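Local coordinates for tail fiber protein (Pseudomonas aeruginosa, PDB 6CL6), which forms the trimeric fibre of an R2 pyocin, a contractile injection system, and probably binds the receptor on the surface of target bacteria, at residues 329-334 with 355-360; 303-308 with 362-367. One frame throughout, in Å; residues are numbered along the deposited sequence.

Contacts 1 and 2 lie side by side in the C-terminal part of the fibre, with centres about 6 Å apart. Contact 2 pairs two strands within one sheet. Contact 1 runs from strand 324-331, outermost in that sheet within this chain, to strand 352-357 of a second sheet. Strand 363-371 of contact 2 lies beside the 329-334 segment of contact 1: Thr-332 OG1 lies 2.7 Å from Val-364 O, and Asn-330 N 2.8 Å from Ser-366 O, each a probable hydrogen bond. Between the sheets, Asn-357 CB packs on Cys-306 CB at 3.4 Å. Gly-358 of contact 1 binds a calcium ion, and the Ala-308 side chain of contact 2 is about 7 Å from a bound calcium.

Contact 1: residues 329-334 with 355-360; sequences ANQTSA and IRNGYF. With CA (calcium ion), chain I.
Gln-331 and Asn-357 make the polar link between 329-334 and 355-360. Gln-331 NE2 donates to Asn-357 OD1 at 2.9 Å, and the bond is almost straight at 176°. The acceptor lies in the amide plane of Gln-331. The two amide planes are turned 55° apart. A bend at chi2 (-79°) in the glutamine chain takes its amide across to the asparagine. There Gln-331 NE2 also lies 3.9 Å from Tyr-359 CB.

Asn-357 OD1 accepts a second bond, from Tyr-359 N at 3.0 Å. This closes an Asx turn. The two donors reach the oxygen from opposite faces of its carboxamide plane. Asn-357 ND2 bonds to Pro-307 O and Ala-361 O, so both ends of this buried amide are held, while Gln-331 NE2 also donates to Ser-342 O and Tyr-359 OH bonds to His-336 N.

The apolar part is small. Ala-329 CB meets the CG2 branch of Ile-355 at 3.7 Å.

The metal ligand Gly-358 is the middle residue of the Asx turn, and its O binds the calcium ion at 2.4 Å, beside four waters. Asp-309 OD1 of the same chain and Pro-337 O of the third subunit complete the shell, so the ion joins two chains.

Strand 324-331 is the outermost strand of the five-strand sheet within this chain, and strand 352-357 is the middle of the three-strand sheet. Gln-331 and Ile-355 both pack on Leu-365 of strand 363-371, and Ile-355 also touches Val-304 and Cys-306 of strand 297-306, which places the contact between the two sheets.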
loop_
_atom_site.group_PDB
_atom_site.type_symbol
_atom_site.label_atom_id
_atom_site.label_comp_id
_atom_site.label_asym_id
_atom_site.label_seq_id
_atom_site.Cartn_x
_atom_site.Cartn_y
_atom_site.Cartn_z
ATOM N N ALA A 329 20.718 92.502 -38.913
ATOM C CA ALA A 329 21.683 92.379 -39.989
ATOM C C ALA A 329 23.006 93.019 -39.589
ATOM O O ALA A 329 23.066 93.832 -38.674
ATOM C CB ALA A 329 21.165 93.048 -41.276
ATOM N N ASN A 330 24.056 92.647 -40.306
ATOM C CA ASN A 330 25.429 93.021 -40.010
ATOM C C ASN A 330 26.207 93.295 -41.293
ATOM O O ASN A 330 26.081 92.542 -42.262
ATOM C CB ASN A 330 26.119 91.884 -39.211
ATOM C CG ASN A 330 27.628 91.916 -39.336
ATOM O OD1 ASN A 330 28.317 92.684 -38.639
ATOM N ND2 ASN A 330 28.145 91.113 -40.240
ATOM N N GLN A 331 26.977 94.388 -41.290
ATOM C CA GLN A 331 27.849 94.726 -42.403
ATOM C C GLN A 331 29.060 93.813 -42.426
ATOM O O GLN A 331 29.784 93.709 -41.438
ATOM C CB GLN A 331 28.317 96.196 -42.300
ATOM C CG GLN A 331 27.212 97.235 -42.299
ATOM C CD GLN A 331 26.673 97.510 -43.704
ATOM O OE1 GLN A 331 27.230 97.024 -44.688
ATOM N NE2 GLN A 331 25.588 98.295 -43.787
ATOM N N THR A 332 29.298 93.156 -43.570
ATOM C CA THR A 332 30.414 92.234 -43.700
ATOM C C THR A 332 31.603 92.829 -44.430
ATOM O O THR A 332 32.585 92.118 -44.648
ATOM C CB THR A 332 29.990 90.957 -44.434
ATOM O OG1 THR A 332 29.757 91.246 -45.810
ATOM C CG2 THR A 332 28.727 90.381 -43.817
ATOM N N SER A 333 31.549 94.113 -44.818
ATOM C CA SER A 333 32.635 94.712 -45.566
ATOM C C SER A 333 33.371 95.760 -44.733
ATOM O O SER A 333 32.945 96.159 -43.650
ATOM C CB SER A 333 32.133 95.357 -46.872
ATOM O OG SER A 333 31.294 96.471 -46.596
ATOM N N ALA A 334 34.513 96.183 -45.270
ATOM C CA ALA A 334 35.325 97.248 -44.686
ATOM C C ALA A 334 34.763 98.581 -45.167
ATOM O O ALA A 334 35.347 99.299 -45.977
ATOM C CB ALA A 334 36.785 97.071 -45.080
ATOM N N ILE A 355 15.948 93.513 -45.475
ATOM C CA ILE A 355 17.221 93.949 -44.926
ATOM C C ILE A 355 17.516 95.327 -45.503
ATOM O O ILE A 355 17.541 95.505 -46.730
ATOM C CB ILE A 355 18.350 92.959 -45.230
ATOM C CG1 ILE A 355 18.030 91.557 -44.692
ATOM C CG2 ILE A 355 19.667 93.472 -44.654
ATOM C CD1 ILE A 355 17.694 91.497 -43.202
ATOM N N ARG A 356 17.732 96.300 -44.620
ATOM C CA ARG A 356 18.025 97.677 -45.026
ATOM C C ARG A 356 19.515 97.956 -44.892
ATOM O O ARG A 356 20.111 97.687 -43.843
ATOM C CB ARG A 356 17.222 98.663 -44.189
ATOM C CG ARG A 356 17.188 100.081 -44.745
ATOM C CD ARG A 356 16.073 100.846 -44.061
ATOM N NE ARG A 356 15.819 102.166 -44.627
ATOM C CZ ARG A 356 15.142 102.388 -45.753
ATOM N NH1 ARG A 356 14.694 101.376 -46.473
ATOM N NH2 ARG A 356 14.936 103.629 -46.167
ATOM N N ASN A 357 20.103 98.529 -45.941
ATOM C CA ASN A 357 21.520 98.883 -45.953
ATOM C C ASN A 357 21.672 100.393 -45.956
ATOM O O ASN A 357 21.398 101.053 -46.967
ATOM C CB ASN A 357 22.210 98.272 -47.159
ATOM C CG ASN A 357 23.618 98.754 -47.325
ATOM O OD1 ASN A 357 24.325 98.995 -46.355
ATOM N ND2 ASN A 357 24.032 98.929 -48.578
ATOM N N GLY A 358 22.110 100.942 -44.828
ATOM C CA GLY A 358 22.376 102.368 -44.740
ATOM C C GLY A 358 23.688 102.825 -45.325
ATOM O O GLY A 358 23.897 104.021 -45.429
ATOM N N TYR A 359 24.569 101.901 -45.722
ATOM C CA TYR A 359 25.863 102.285 -46.290
ATOM C C TYR A 359 25.678 102.732 -47.737
ATOM O O TYR A 359 24.860 102.151 -48.466
ATOM C CB TYR A 359 26.827 101.115 -46.248
ATOM C CG TYR A 359 28.233 101.446 -46.720
ATOM C CD1 TYR A 359 28.936 102.483 -46.168
ATOM C CD2 TYR A 359 28.873 100.662 -47.678
ATOM C CE1 TYR A 359 30.228 102.790 -46.602
ATOM C CE2 TYR A 359 30.129 100.925 -48.097
ATOM C CZ TYR A 359 30.817 102.008 -47.559
ATOM O OH TYR A 359 32.083 102.280 -47.975
ATOM N N PHE A 360 26.468 103.725 -48.169
ATOM C CA PHE A 360 26.262 104.380 -49.461
ATOM C C PHE A 360 26.927 103.654 -50.617
ATOM O O PHE A 360 27.456 104.286 -51.545
ATOM C CB PHE A 360 26.698 105.846 -49.383
ATOM C CG PHE A 360 28.172 106.104 -49.136
ATOM C CD1 PHE A 360 29.115 105.107 -49.087
ATOM C CD2 PHE A 360 28.597 107.429 -48.964
ATOM C CE1 PHE A 360 30.466 105.393 -48.892
ATOM C CE2 PHE A 360 29.955 107.733 -48.768
ATOM C CZ PHE A 360 30.892 106.726 -48.738
HETATM CA CA CA I . 23.746 106.309 -46.041
HETATM O O HOH W 1 26.137 105.992 -45.945
HETATM O O HOH W 2 22.828 105.880 -43.764
HETATM O O HOH W 3 24.198 108.435 -45.053
HETATM O O HOH W 4 24.330 107.719 -48.002
#

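Contact 2: residues 303-308 with 362-367; sequences QVTCPA and QAVLSW
Gln-362 lies across Thr-305 at the start of this pairing. Its CG is anti to the backbone N (chi1 -177°), which carries the side chain over the threonine methyl. CG meets Thr-305 CG2 at 3.5 Å. Gln-362 CA also makes a CA-H...O contact with Cys-306 O.

Ala-363 and Cys-306 form a hydrogen-bonded antiparallel pair. Cys-306 N donates to Ala-363 O at 2.8 Å, and Ala-363 N returns a bond to Cys-306 O. Val-364 faces Thr-305 in a non-hydrogen-bonded pair. Its CG2 branch touches Thr-305 OG1 at 3.6 Å, on the face they share with Gln-303 and Ser-366.

Leu-365 and Val-304 form the next hydrogen-bonded pair: Val-304 N donates to Leu-365 O at 2.8 Å, and Leu-365 N to Val-304 O. The CD2 methyl of Leu-365 reaches Cys-306 SG at 4.2 Å, on the face that also carries Val-304 and Ala-363. At Ser-366, CB packs on Gln-303 CG at 4.1 Å. The serine hydroxyl bonds to Asn-330 ND2, and Gln-303 NE2 bonds to Ala-286 O.

Trp-367 turns its indole back toward the first strand, with chi1 at 62°. Its NE1 comes 3.6 Å from Gln-303 N, and CD1 lies near Val-304 CG1. Water 5 lies in the ring plane at the indole edge. It accepts from NE1 at 2.9 Å and donates to Gln-303 O, joining the two strands.

Strands 297-306 and 363-371 are antiparallel neighbours in a five-strand sheet. Cys-306 and Leu-365 pack on Ile-355 of the facing three-strand sheet. Such face-to-face packing is consistent with the beta-sandwich of the H-type lectin clan, to which this C-terminal family belongs.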
loop_
_atom_site.group_PDB
_atom_site.type_symbol
_atom_site.label_atom_id
_atom_site.label_comp_id
_atom_site.label_asym_id
_atom_site.label_seq_id
_atom_site.Cartn_x
_atom_site.Cartn_y
_atom_site.Cartn_z
ATOM N N GLN A 303 23.138 85.472 -45.948
ATOM C CA GLN A 303 23.753 86.722 -46.392
ATOM C C GLN A 303 22.984 87.235 -47.599
ATOM O O GLN A 303 22.310 86.472 -48.287
ATOM C CB GLN A 303 25.228 86.559 -46.756
ATOM C CG GLN A 303 26.085 85.875 -45.713
ATOM C CD GLN A 303 25.964 84.350 -45.767
ATOM O OE1 GLN A 303 25.925 83.758 -46.855
ATOM N NE2 GLN A 303 25.899 83.704 -44.591
ATOM N N VAL A 304 23.096 88.541 -47.860
ATOM C CA VAL A 304 22.351 89.146 -48.956
ATOM C C VAL A 304 23.116 90.364 -49.446
ATOM O O VAL A 304 23.709 91.094 -48.655
ATOM C CB VAL A 304 20.908 89.499 -48.515
ATOM C CG1 VAL A 304 20.900 90.576 -47.459
ATOM C CG2 VAL A 304 20.056 89.890 -49.700
ATOM N N THR A 305 23.108 90.574 -50.763
ATOM C CA THR A 305 23.676 91.793 -51.357
ATOM C C THR A 305 22.593 92.857 -51.392
ATOM O O THR A 305 21.513 92.639 -51.968
ATOM C CB THR A 305 24.222 91.527 -52.756
ATOM O OG1 THR A 305 25.296 90.580 -52.679
ATOM C CG2 THR A 305 24.769 92.839 -53.379
ATOM N N CYS A 306 22.869 93.987 -50.759
ATOM C CA CYS A 306 21.951 95.116 -50.710
ATOM C C CYS A 306 22.468 96.252 -51.603
ATOM O O CYS A 306 23.688 96.440 -51.739
ATOM C CB CYS A 306 21.794 95.661 -49.274
ATOM S SG CYS A 306 21.141 94.531 -48.097
ATOM N N PRO A 307 21.584 97.026 -52.215
ATOM C CA PRO A 307 22.031 98.218 -52.947
ATOM C C PRO A 307 22.384 99.323 -51.960
ATOM O O PRO A 307 22.044 99.272 -50.779
ATOM C CB PRO A 307 20.823 98.613 -53.798
ATOM C CG PRO A 307 19.660 97.705 -53.357
ATOM C CD PRO A 307 20.128 97.032 -52.063
ATOM N N ALA A 308 23.068 100.346 -52.475
ATOM C CA ALA A 308 23.412 101.500 -51.649
ATOM C C ALA A 308 22.147 102.113 -51.053
ATOM O O ALA A 308 21.160 102.313 -51.751
ATOM C CB ALA A 308 24.148 102.530 -52.506
ATOM N N GLN A 362 26.709 99.455 -52.720
ATOM C CA GLN A 362 26.315 98.051 -52.720
ATOM C C GLN A 362 27.180 97.281 -51.726
ATOM O O GLN A 362 28.407 97.436 -51.704
ATOM C CB GLN A 362 26.469 97.462 -54.122
ATOM C CG GLN A 362 26.006 96.016 -54.249
ATOM C CD GLN A 362 25.961 95.505 -55.682
ATOM O OE1 GLN A 362 24.941 95.632 -56.365
ATOM N NE2 GLN A 362 27.073 94.945 -56.148
ATOM N N ALA A 363 26.539 96.436 -50.910
ATOM C CA ALA A 363 27.282 95.797 -49.852
ATOM C C ALA A 363 26.602 94.501 -49.455
ATOM O O ALA A 363 25.382 94.382 -49.504
ATOM C CB ALA A 363 27.439 96.675 -48.607
ATOM N N VAL A 364 27.418 93.555 -49.037
ATOM C CA VAL A 364 26.920 92.273 -48.544
ATOM C C VAL A 364 26.664 92.400 -47.052
ATOM O O VAL A 364 27.563 92.772 -46.294
ATOM C CB VAL A 364 27.900 91.140 -48.834
ATOM C CG1 VAL A 364 27.391 89.880 -48.174
ATOM C CG2 VAL A 364 28.049 90.929 -50.356
ATOM N N LEU A 365 25.438 92.095 -46.636
ATOM C CA LEU A 365 25.056 92.070 -45.235
ATOM C C LEU A 365 24.693 90.646 -44.834
ATOM O O LEU A 365 23.988 89.936 -45.566
ATOM C CB LEU A 365 23.873 93.003 -44.972
ATOM C CG LEU A 365 24.218 94.504 -44.823
ATOM C CD1 LEU A 365 24.831 95.079 -46.098
ATOM C CD2 LEU A 365 22.962 95.278 -44.421
ATOM N N SER A 366 25.197 90.221 -43.693
ATOM C CA SER A 366 24.727 88.970 -43.110
ATOM C C SER A 366 23.561 89.271 -42.181
ATOM O O SER A 366 23.319 90.422 -41.794
ATOM C CB SER A 366 25.844 88.252 -42.364
ATOM O OG SER A 366 26.354 89.058 -41.319
ATOM N N TRP A 367 22.813 88.219 -41.840
ATOM C CA TRP A 367 21.636 88.387 -41.029
ATOM C C TRP A 367 21.362 87.128 -40.210
ATOM O O TRP A 367 21.790 86.026 -40.555
ATOM C CB TRP A 367 20.425 88.727 -41.906
ATOM C CG TRP A 367 20.068 87.662 -42.890
ATOM C CD1 TRP A 367 20.399 87.634 -44.208
ATOM C CD2 TRP A 367 19.326 86.470 -42.636
ATOM N NE1 TRP A 367 19.888 86.506 -44.804
ATOM C CE2 TRP A 367 19.235 85.764 -43.856
ATOM C CE3 TRP A 367 18.719 85.933 -41.509
ATOM C CZ2 TRP A 367 18.572 84.538 -43.963
ATOM C CZ3 TRP A 367 18.060 84.697 -41.614
ATOM C CH2 TRP A 367 17.992 84.026 -42.830
HETATM O O HOH W 5 19.918 85.297 -47.397
#